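Local structure of Iron(3+)-hydroxamate-binding protein FhuD (Bacillus subtilis subsp. subtilis, 3G9Q) at residues Gly144-Ser149 with Gly208-Ala213; Ile148-Thr153 with Ile171-Leu176. The protein binds ferric hydroxamate siderophores such as ferrichrome and coprogen and hands them to the membrane permease of an iron-importing ABC transporter. One frame throughout, in Å; residues are numbered along the deposited sequence.

Interaction 1 of 2, residues Gly144-Ser149 with Gly208-Ala213; sequences GDKTIS and GDYIFA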
ATOM      1  N   GLY A 144     -23.545  -5.929  -0.943  1.00 62.85           N
ATOM      2  CA  GLY A 144     -24.484  -5.145  -0.160  1.00 66.77           C
ATOM      3  C   GLY A 144     -23.833  -4.447   1.024  1.00 67.24           C
ATOM      4  O   GLY A 144     -22.821  -3.752   0.881  1.00 67.89           O
ATOM      5  N   ASP A 145     -24.421  -4.610   2.204  1.00 65.56           N
ATOM      6  CA  ASP A 145     -23.862  -3.990   3.395  1.00 66.07           C
ATOM      7  C   ASP A 145     -23.087  -5.037   4.180  1.00 67.83           C
ATOM      8  O   ASP A 145     -22.833  -4.875   5.376  1.00 71.01           O
ATOM      9  CB  ASP A 145     -24.957  -3.416   4.294  1.00 77.95           C
ATOM     10  CG  ASP A 145     -25.899  -2.499   3.559  1.00 81.12           C
ATOM     11  OD1 ASP A 145     -26.951  -2.996   3.097  1.00 84.13           O
ATOM     12  OD2 ASP A 145     -25.581  -1.292   3.444  1.00 75.94           O
ATOM     13  N   LYS A 146     -22.744  -6.133   3.513  1.00 60.48           N
ATOM     14  CA  LYS A 146     -21.978  -7.171   4.167  1.00 51.15           C
ATOM     15  C   LYS A 146     -20.698  -6.517   4.689  1.00 48.54           C
ATOM     16  O   LYS A 146     -20.185  -5.555   4.105  1.00 50.62           O
ATOM     17  CB  LYS A 146     -21.655  -8.293   3.187  1.00 56.67           C
ATOM     18  CG  LYS A 146     -22.265  -9.643   3.552  1.00 60.29           C
ATOM     19  CD  LYS A 146     -23.774  -9.612   3.610  1.00 64.45           C
ATOM     20  CE  LYS A 146     -24.332 -11.026   3.631  1.00 62.09           C
ATOM     21  NZ  LYS A 146     -24.057 -11.717   2.345  1.00 71.73           N
ATOM     22  N   THR A 147     -20.208  -7.035   5.807  1.00 43.89           N
ATOM     23  CA  THR A 147     -19.018  -6.521   6.458  1.00 42.89           C
ATOM     24  C   THR A 147     -17.757  -7.188   5.957  1.00 47.34           C
ATOM     25  O   THR A 147     -17.779  -8.315   5.448  1.00 45.95           O
ATOM     26  CB  THR A 147     -19.082  -6.777   7.945  1.00 52.04           C
ATOM     27  OG1 THR A 147     -19.080  -8.194   8.183  1.00 38.74           O
ATOM     28  CG2 THR A 147     -20.350  -6.164   8.527  1.00 48.26           C
ATOM     29  N   ILE A 148     -16.641  -6.503   6.126  1.00 41.79           N
ATOM     30  CA  ILE A 148     -15.388  -7.063   5.680  1.00 36.25           C
ATOM     31  C   ILE A 148     -14.281  -6.768   6.674  1.00 38.23           C
ATOM     32  O   ILE A 148     -14.208  -5.672   7.220  1.00 42.96           O
ATOM     33  CB  ILE A 148     -15.033  -6.526   4.286  1.00 47.65           C
ATOM     34  CG1 ILE A 148     -13.531  -6.636   4.058  1.00 47.65           C
ATOM     35  CG2 ILE A 148     -15.535  -5.106   4.120  1.00 41.11           C
ATOM     36  CD1 ILE A 148     -12.595  -5.537   4.643  1.00 72.95           C
ATOM     37  N   SER A 149     -13.430  -7.762   6.918  1.00 31.89           N
ATOM     38  CA  SER A 149     -12.326  -7.622   7.862  1.00 26.28           C
ATOM     39  C   SER A 149     -10.988  -7.621   7.170  1.00 29.88           C
ATOM     40  O   SER A 149     -10.850  -8.111   6.052  1.00 30.68           O
ATOM     41  CB  SER A 149     -12.303  -8.787   8.860  1.00 32.59           C
ATOM     42  OG  SER A 149     -13.541  -8.983   9.496  1.00 33.09           O
ATOM     43  N   GLY A 208     -15.606 -10.673  10.054  1.00 40.13           N
ATOM     44  CA  GLY A 208     -16.755 -10.261   9.279  1.00 43.05           C
ATOM     45  C   GLY A 208     -17.162 -11.337   8.292  1.00 41.12           C
ATOM     46  O   GLY A 208     -16.669 -12.470   8.347  1.00 37.60           O
ATOM     47  N   ASP A 209     -18.069 -10.957   7.392  1.00 48.30           N
ATOM     48  CA  ASP A 209     -18.618 -11.819   6.337  1.00 45.85           C
ATOM     49  C   ASP A 209     -17.539 -12.183   5.326  1.00 46.48           C
ATOM     50  O   ASP A 209     -17.490 -13.313   4.837  1.00 46.48           O
ATOM     51  CB  ASP A 209     -19.769 -11.081   5.643  1.00 48.14           C
ATOM     52  CG  ASP A 209     -20.924 -10.773   6.596  1.00 52.75           C
ATOM     53  OD1 ASP A 209     -21.677 -11.710   6.928  1.00 57.46           O
ATOM     54  OD2 ASP A 209     -21.073  -9.612   7.029  1.00 47.43           O
ATOM     55  N   TYR A 210     -16.690 -11.209   5.006  1.00 45.49           N
ATOM     56  CA  TYR A 210     -15.578 -11.425   4.082  1.00 53.41           C
ATOM     57  C   TYR A 210     -14.282 -11.037   4.777  1.00 46.95           C
ATOM     58  O   TYR A 210     -14.242 -10.065   5.528  1.00 41.45           O
ATOM     59  CB  TYR A 210     -15.736 -10.602   2.802  1.00 51.38           C
ATOM     60  CG  TYR A 210     -16.947 -10.974   1.988  1.00 58.12           C
ATOM     61  CD1 TYR A 210     -18.216 -10.498   2.339  1.00 46.68           C
ATOM     62  CD2 TYR A 210     -16.833 -11.816   0.878  1.00 41.62           C
ATOM     63  CE1 TYR A 210     -19.344 -10.845   1.608  1.00 48.11           C
ATOM     64  CE2 TYR A 210     -17.956 -12.171   0.135  1.00 43.17           C
ATOM     65  CZ  TYR A 210     -19.211 -11.682   0.506  1.00 60.69           C
ATOM     66  OH  TYR A 210     -20.339 -12.026  -0.222  1.00 67.67           O
ATOM     67  N   ILE A 211     -13.226 -11.799   4.521  1.00 45.93           N
ATOM     68  CA  ILE A 211     -11.948 -11.526   5.150  1.00 47.17           C
ATOM     69  C   ILE A 211     -10.749 -11.589   4.224  1.00 43.66           C
ATOM     70  O   ILE A 211     -10.636 -12.477   3.388  1.00 45.53           O
ATOM     71  CB  ILE A 211     -11.679 -12.505   6.292  1.00 46.83           C
ATOM     72  CG1 ILE A 211     -12.905 -12.593   7.208  1.00 54.51           C
ATOM     73  CG2 ILE A 211     -10.448 -12.040   7.066  1.00 52.68           C
ATOM     74  CD1 ILE A 211     -13.432 -11.371   7.893  1.00 85.90           C
ATOM     75  N   PHE A 212      -9.853 -10.628   4.375  1.00 45.15           N
ATOM     76  CA  PHE A 212      -8.629 -10.600   3.590  1.00 44.23           C
ATOM     77  C   PHE A 212      -7.524 -10.891   4.595  1.00 41.18           C
ATOM     78  O   PHE A 212      -7.051  -9.985   5.268  1.00 51.77           O
ATOM     79  CB  PHE A 212      -8.412  -9.211   2.982  1.00 46.39           C
ATOM     80  CG  PHE A 212      -9.195  -8.964   1.736  1.00 39.84           C
ATOM     81  CD1 PHE A 212     -10.391  -8.271   1.773  1.00 27.53           C
ATOM     82  CD2 PHE A 212      -8.746  -9.456   0.520  1.00 36.77           C
ATOM     83  CE1 PHE A 212     -11.128  -8.078   0.614  1.00 43.61           C
ATOM     84  CE2 PHE A 212      -9.478  -9.264  -0.635  1.00 36.18           C
ATOM     85  CZ  PHE A 212     -10.671  -8.576  -0.589  1.00 38.42           C
ATOM     86  N   ALA A 213      -7.115 -12.142   4.717  1.00 42.25           N
ATOM     87  CA  ALA A 213      -6.081 -12.446   5.691  1.00 50.00           C
ATOM     88  C   ALA A 213      -4.782 -12.915   5.075  1.00 54.87           C
ATOM     89  O   ALA A 213      -4.750 -13.423   3.949  1.00 60.95           O
ATOM     90  CB  ALA A 213      -6.578 -13.478   6.684  1.00 47.73           C
TER
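Thr147 and Asp209 cross at about a right angle and join the two segments just before their parallel strands begin. Asp209 OD2 accepts from Thr147 N, 3.0 Å away on its anti side. Thr147 OG1 donates to the same Asp209 OD2 from above the carboxylate plane at 2.7 Å, the two donors coming from opposite faces of that plane. With chi1 at 64°, the threonine hydroxyl sits between its own backbone N and carbonyl carbon, and in this position Thr147 OG1 also accepts a hydrogen bond from Asp209 N at 3.0 Å. Lys146 runs across the aspartate, its CG 3.5 Å from Asp209 CG, and the same methylene meets the edge of the Tyr210 ring in the ring plane. From here regular pairing takes over: Tyr210 N to Thr147 O, Ser149 N to Tyr210 O (2.8 Å), Phe212 N to Ser149 O. Ile148 CB lies 4.4 Å from Tyr210 CB, while Ile148 CG1 lies at the edge of the Phe212 ring. In the mixed sheet, strand 210-215 has strand 242-244 on its other side. Tyr210 stacks on His241, and Tyr210 and Phe212 pack on helix 255-270, whereas Ile211 turns to the other face, against Trp231 of helix 229-232.

Interaction 2 of 2, residues Ile148-Thr153 with Ile171-Leu176; sequences ISIMQT and IIYKDL
The Tyr173 ring meets Ile148 O at its edge, in the ring plane at the hydroxyl end, and carries Ile172 CG2 of its own helix over one face, 3.8 Å above the plane and offset toward the rim. Ile150 CD1 approaches obliquely, 3.8 Å from Tyr173 CE1. This is helix-on-sheet packing in the C-terminal lobe of the two-lobed siderophore-binding protein fold: the short helix 169-175 lies over the N-terminal half of strand 148-154, the local axes 10.1 Å apart at their closest, with 137° between their N-to-C directions.

The polar link is made by Tyr173 OH, which donates to Ile148 O. That carbonyl points away from strand 210-215, toward the side where strand 157-161 joins farther along through Ile150 and Phe161, so the hydroxyl takes up a strand acceptor in a buried setting. Tyr173 starts out alongside the strand instead of facing it; chi1 of -62° sets CG opposite its own carbonyl carbon, and the length of the ring carries OH across.

The rest is hydrocarbon. Ile148 and Ile150 both point at the helix, with the CB of Ser149 between them directed away from it. Both branches of Ile148 converge on Ile172 CG2: CD1 touches it, and Ile148 CG2 lies 3.9 Å from Ile172 CG2. Ile148 CD1 also comes to Tyr173 CZ at 3.8 Å. Ile150 comes toward Tyr173 from the opposite direction, and Ile150 CD1 is 4.3 Å from Ile172 CB. Ile265 of helix 255-270 touches both Ile172 and Leu176. Residues 171-175 form a wider, pi-type turn, in which Leu176 N donates to Ile171 O at 2.8 Å.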
ATOM      1  N   ILE A 148     -16.641  -6.503   6.126  1.00 41.79           N
ATOM      2  CA  ILE A 148     -15.388  -7.063   5.680  1.00 36.25           C
ATOM      3  C   ILE A 148     -14.281  -6.768   6.674  1.00 38.23           C
ATOM      4  O   ILE A 148     -14.208  -5.672   7.220  1.00 42.96           O
ATOM      5  CB  ILE A 148     -15.033  -6.526   4.286  1.00 47.65           C
ATOM      6  CG1 ILE A 148     -13.531  -6.636   4.058  1.00 47.65           C
ATOM      7  CG2 ILE A 148     -15.535  -5.106   4.120  1.00 41.11           C
ATOM      8  CD1 ILE A 148     -12.595  -5.537   4.643  1.00 72.95           C
ATOM      9  N   SER A 149     -13.430  -7.762   6.918  1.00 31.89           N
ATOM     10  CA  SER A 149     -12.326  -7.622   7.862  1.00 26.28           C
ATOM     11  C   SER A 149     -10.988  -7.621   7.170  1.00 29.88           C
ATOM     12  O   SER A 149     -10.850  -8.111   6.052  1.00 30.68           O
ATOM     13  CB  SER A 149     -12.303  -8.787   8.860  1.00 32.59           C
ATOM     14  OG  SER A 149     -13.541  -8.983   9.496  1.00 33.09           O
ATOM     15  N   ILE A 150      -9.992  -7.069   7.844  1.00 31.14           N
ATOM     16  CA  ILE A 150      -8.643  -7.091   7.311  1.00 42.14           C
ATOM     17  C   ILE A 150      -7.722  -7.472   8.455  1.00 52.60           C
ATOM     18  O   ILE A 150      -7.654  -6.767   9.468  1.00 57.13           O
ATOM     19  CB  ILE A 150      -8.187  -5.744   6.763  1.00 41.34           C
ATOM     20  CG1 ILE A 150      -9.148  -5.283   5.657  1.00 36.20           C
ATOM     21  CG2 ILE A 150      -6.750  -5.889   6.242  1.00 22.86           C
ATOM     22  CD1 ILE A 150      -8.981  -3.829   5.228  1.00 35.76           C
HETATM   23  N   MSE A 151      -7.025  -8.593   8.315  1.00 46.73           N
HETATM   24  CA  MSE A 151      -6.128  -9.011   9.374  1.00 54.09           C
HETATM   25  C   MSE A 151      -4.910  -9.800   8.942  1.00 51.75           C
HETATM   26  O   MSE A 151      -4.944 -10.563   7.977  1.00 44.15           O
HETATM   27  CB  MSE A 151      -6.904  -9.773  10.465  1.00 57.63           C
HETATM   28  CG  MSE A 151      -7.964 -10.771   9.985  1.00 68.23           C
HETATM   29 SE   MSE A 151      -9.194 -11.466  11.407  1.00 87.40          SE
HETATM   30  CE  MSE A 151     -10.505  -9.994  11.507  1.00 75.47           C
ATOM     31  N   GLN A 152      -3.814  -9.574   9.658  1.00 56.07           N
ATOM     32  CA  GLN A 152      -2.567 -10.272   9.373  1.00 58.59           C
ATOM     33  C   GLN A 152      -2.059 -10.959  10.613  1.00 53.76           C
ATOM     34  O   GLN A 152      -2.258 -10.491  11.734  1.00 50.57           O
ATOM     35  CB  GLN A 152      -1.503  -9.315   8.846  1.00 64.97           C
ATOM     36  CG  GLN A 152      -1.870  -8.663   7.532  1.00 61.24           C
ATOM     37  CD  GLN A 152      -0.769  -7.774   7.025  1.00 57.27           C
ATOM     38  OE1 GLN A 152      -0.367  -6.817   7.692  1.00 48.53           O
ATOM     39  NE2 GLN A 152      -0.264  -8.087   5.842  1.00 58.40           N
ATOM     40  N   THR A 153      -1.376 -12.067  10.389  1.00 50.50           N
ATOM     41  CA  THR A 153      -0.850 -12.874  11.468  1.00 52.97           C
ATOM     42  C   THR A 153       0.657 -12.748  11.610  1.00 53.52           C
ATOM     43  O   THR A 153       1.375 -12.587  10.621  1.00 58.32           O
ATOM     44  CB  THR A 153      -1.197 -14.352  11.228  1.00 53.55           C
ATOM     45  OG1 THR A 153      -0.819 -15.134  12.368  1.00 79.53           O
ATOM     46  CG2 THR A 153      -0.465 -14.870   9.986  1.00 60.70           C
ATOM     47  N   ILE A 171      -8.685   1.870   1.264  1.00 51.19           N
ATOM     48  CA  ILE A 171      -9.386   1.506   0.028  1.00 53.94           C
ATOM     49  C   ILE A 171     -10.777   0.950   0.349  1.00 59.79           C
ATOM     50  O   ILE A 171     -11.817   1.445  -0.124  1.00 56.18           O
ATOM     51  CB  ILE A 171      -8.624   0.399  -0.784  1.00 50.74           C
ATOM     52  CG1 ILE A 171      -7.105   0.563  -0.646  1.00 60.14           C
ATOM     53  CG2 ILE A 171      -9.023   0.465  -2.242  1.00 26.08           C
ATOM     54  CD1 ILE A 171      -6.488   1.910  -1.109  1.00 71.55           C
ATOM     55  N   ILE A 172     -10.767  -0.092   1.171  1.00 56.75           N
ATOM     56  CA  ILE A 172     -11.964  -0.812   1.578  1.00 50.98           C
ATOM     57  C   ILE A 172     -12.973  -0.063   2.446  1.00 50.36           C
ATOM     58  O   ILE A 172     -14.186  -0.147   2.208  1.00 47.46           O
ATOM     59  CB  ILE A 172     -11.550  -2.113   2.272  1.00 40.60           C
ATOM     60  CG1 ILE A 172     -10.937  -3.042   1.210  1.00 27.59           C
ATOM     61  CG2 ILE A 172     -12.718  -2.705   3.013  1.00 27.27           C
ATOM     62  CD1 ILE A 172     -11.954  -3.740   0.322  1.00 70.66           C
ATOM     63  N   TYR A 173     -12.489   0.682   3.430  1.00 37.67           N
ATOM     64  CA  TYR A 173     -13.406   1.372   4.307  1.00 38.59           C
ATOM     65  C   TYR A 173     -13.745   2.803   3.938  1.00 41.67           C
ATOM     66  O   TYR A 173     -14.690   3.355   4.492  1.00 47.04           O
ATOM     67  CB  TYR A 173     -12.893   1.295   5.745  1.00 35.89           C
ATOM     68  CG  TYR A 173     -12.795  -0.116   6.285  1.00 46.89           C
ATOM     69  CD1 TYR A 173     -11.589  -0.604   6.793  1.00 48.17           C
ATOM     70  CD2 TYR A 173     -13.902  -0.978   6.275  1.00 51.92           C
ATOM     71  CE1 TYR A 173     -11.479  -1.907   7.274  1.00 44.87           C
ATOM     72  CE2 TYR A 173     -13.799  -2.292   6.758  1.00 40.47           C
ATOM     73  CZ  TYR A 173     -12.580  -2.740   7.253  1.00 50.97           C
ATOM     74  OH  TYR A 173     -12.454  -4.024   7.724  1.00 56.57           O
ATOM     75  N   LYS A 174     -13.002   3.402   3.005  1.00 49.98           N
ATOM     76  CA  LYS A 174     -13.263   4.791   2.590  1.00 55.03           C
ATOM     77  C   LYS A 174     -13.626   4.941   1.109  1.00 56.61           C
ATOM     78  O   LYS A 174     -14.665   5.509   0.780  1.00 52.77           O
ATOM     79  CB  LYS A 174     -12.051   5.694   2.856  1.00 62.65           C
ATOM     80  CG  LYS A 174     -11.596   5.818   4.291  1.00 65.34           C
ATOM     81  CD  LYS A 174     -10.579   6.951   4.422  1.00 70.05           C
ATOM     82  CE  LYS A 174     -11.245   8.324   4.240  1.00 74.48           C
ATOM     83  NZ  LYS A 174     -12.370   8.536   5.213  1.00 70.57           N
ATOM     84  N   ASP A 175     -12.761   4.458   0.217  1.00 50.95           N
ATOM     85  CA  ASP A 175     -13.023   4.562  -1.217  1.00 49.38           C
ATOM     86  C   ASP A 175     -14.174   3.665  -1.664  1.00 51.85           C
ATOM     87  O   ASP A 175     -14.965   4.044  -2.520  1.00 50.53           O
ATOM     88  CB  ASP A 175     -11.785   4.189  -2.039  1.00 53.55           C
ATOM     89  CG  ASP A 175     -10.613   5.114  -1.801  1.00 50.69           C
ATOM     90  OD1 ASP A 175      -9.925   4.939  -0.780  1.00 54.74           O
ATOM     91  OD2 ASP A 175     -10.379   6.018  -2.636  1.00 56.38           O
ATOM     92  N   LEU A 176     -14.259   2.471  -1.091  1.00 44.71           N
ATOM     93  CA  LEU A 176     -15.311   1.538  -1.458  1.00 45.75           C
ATOM     94  C   LEU A 176     -16.516   1.613  -0.514  1.00 46.98           C
ATOM     95  O   LEU A 176     -17.563   1.003  -0.764  1.00 50.57           O
ATOM     96  CB  LEU A 176     -14.749   0.114  -1.491  1.00 51.61           C
ATOM     97  CG  LEU A 176     -13.673  -0.181  -2.544  1.00 47.05           C
ATOM     98  CD1 LEU A 176     -13.113  -1.562  -2.306  1.00 49.21           C
ATOM     99  CD2 LEU A 176     -14.247  -0.074  -3.943  1.00 44.32           C
TER

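How the interactions relate
The two interactions share strand 148-154, with Ile148 and Ser149 in both, and their centres lie 8 Å apart. Interaction 1 ties this strand to its parallel neighbour 210-215 within the mixed sheet; interaction 2 sets helix 169-175 against the same start of the strand, through Ile148 and Ile150. Along the chain, the long helix 118-143 leads into the shared strand, helix 169-175 follows after strand 157-161, and strand 210-215 comes last. They also touch directly: Ala213 CB is 3.6 Å from Met151 O. Both contacts lie within one lobe; as in related binding proteins, the siderophore would be expected in the cleft between the two lobes.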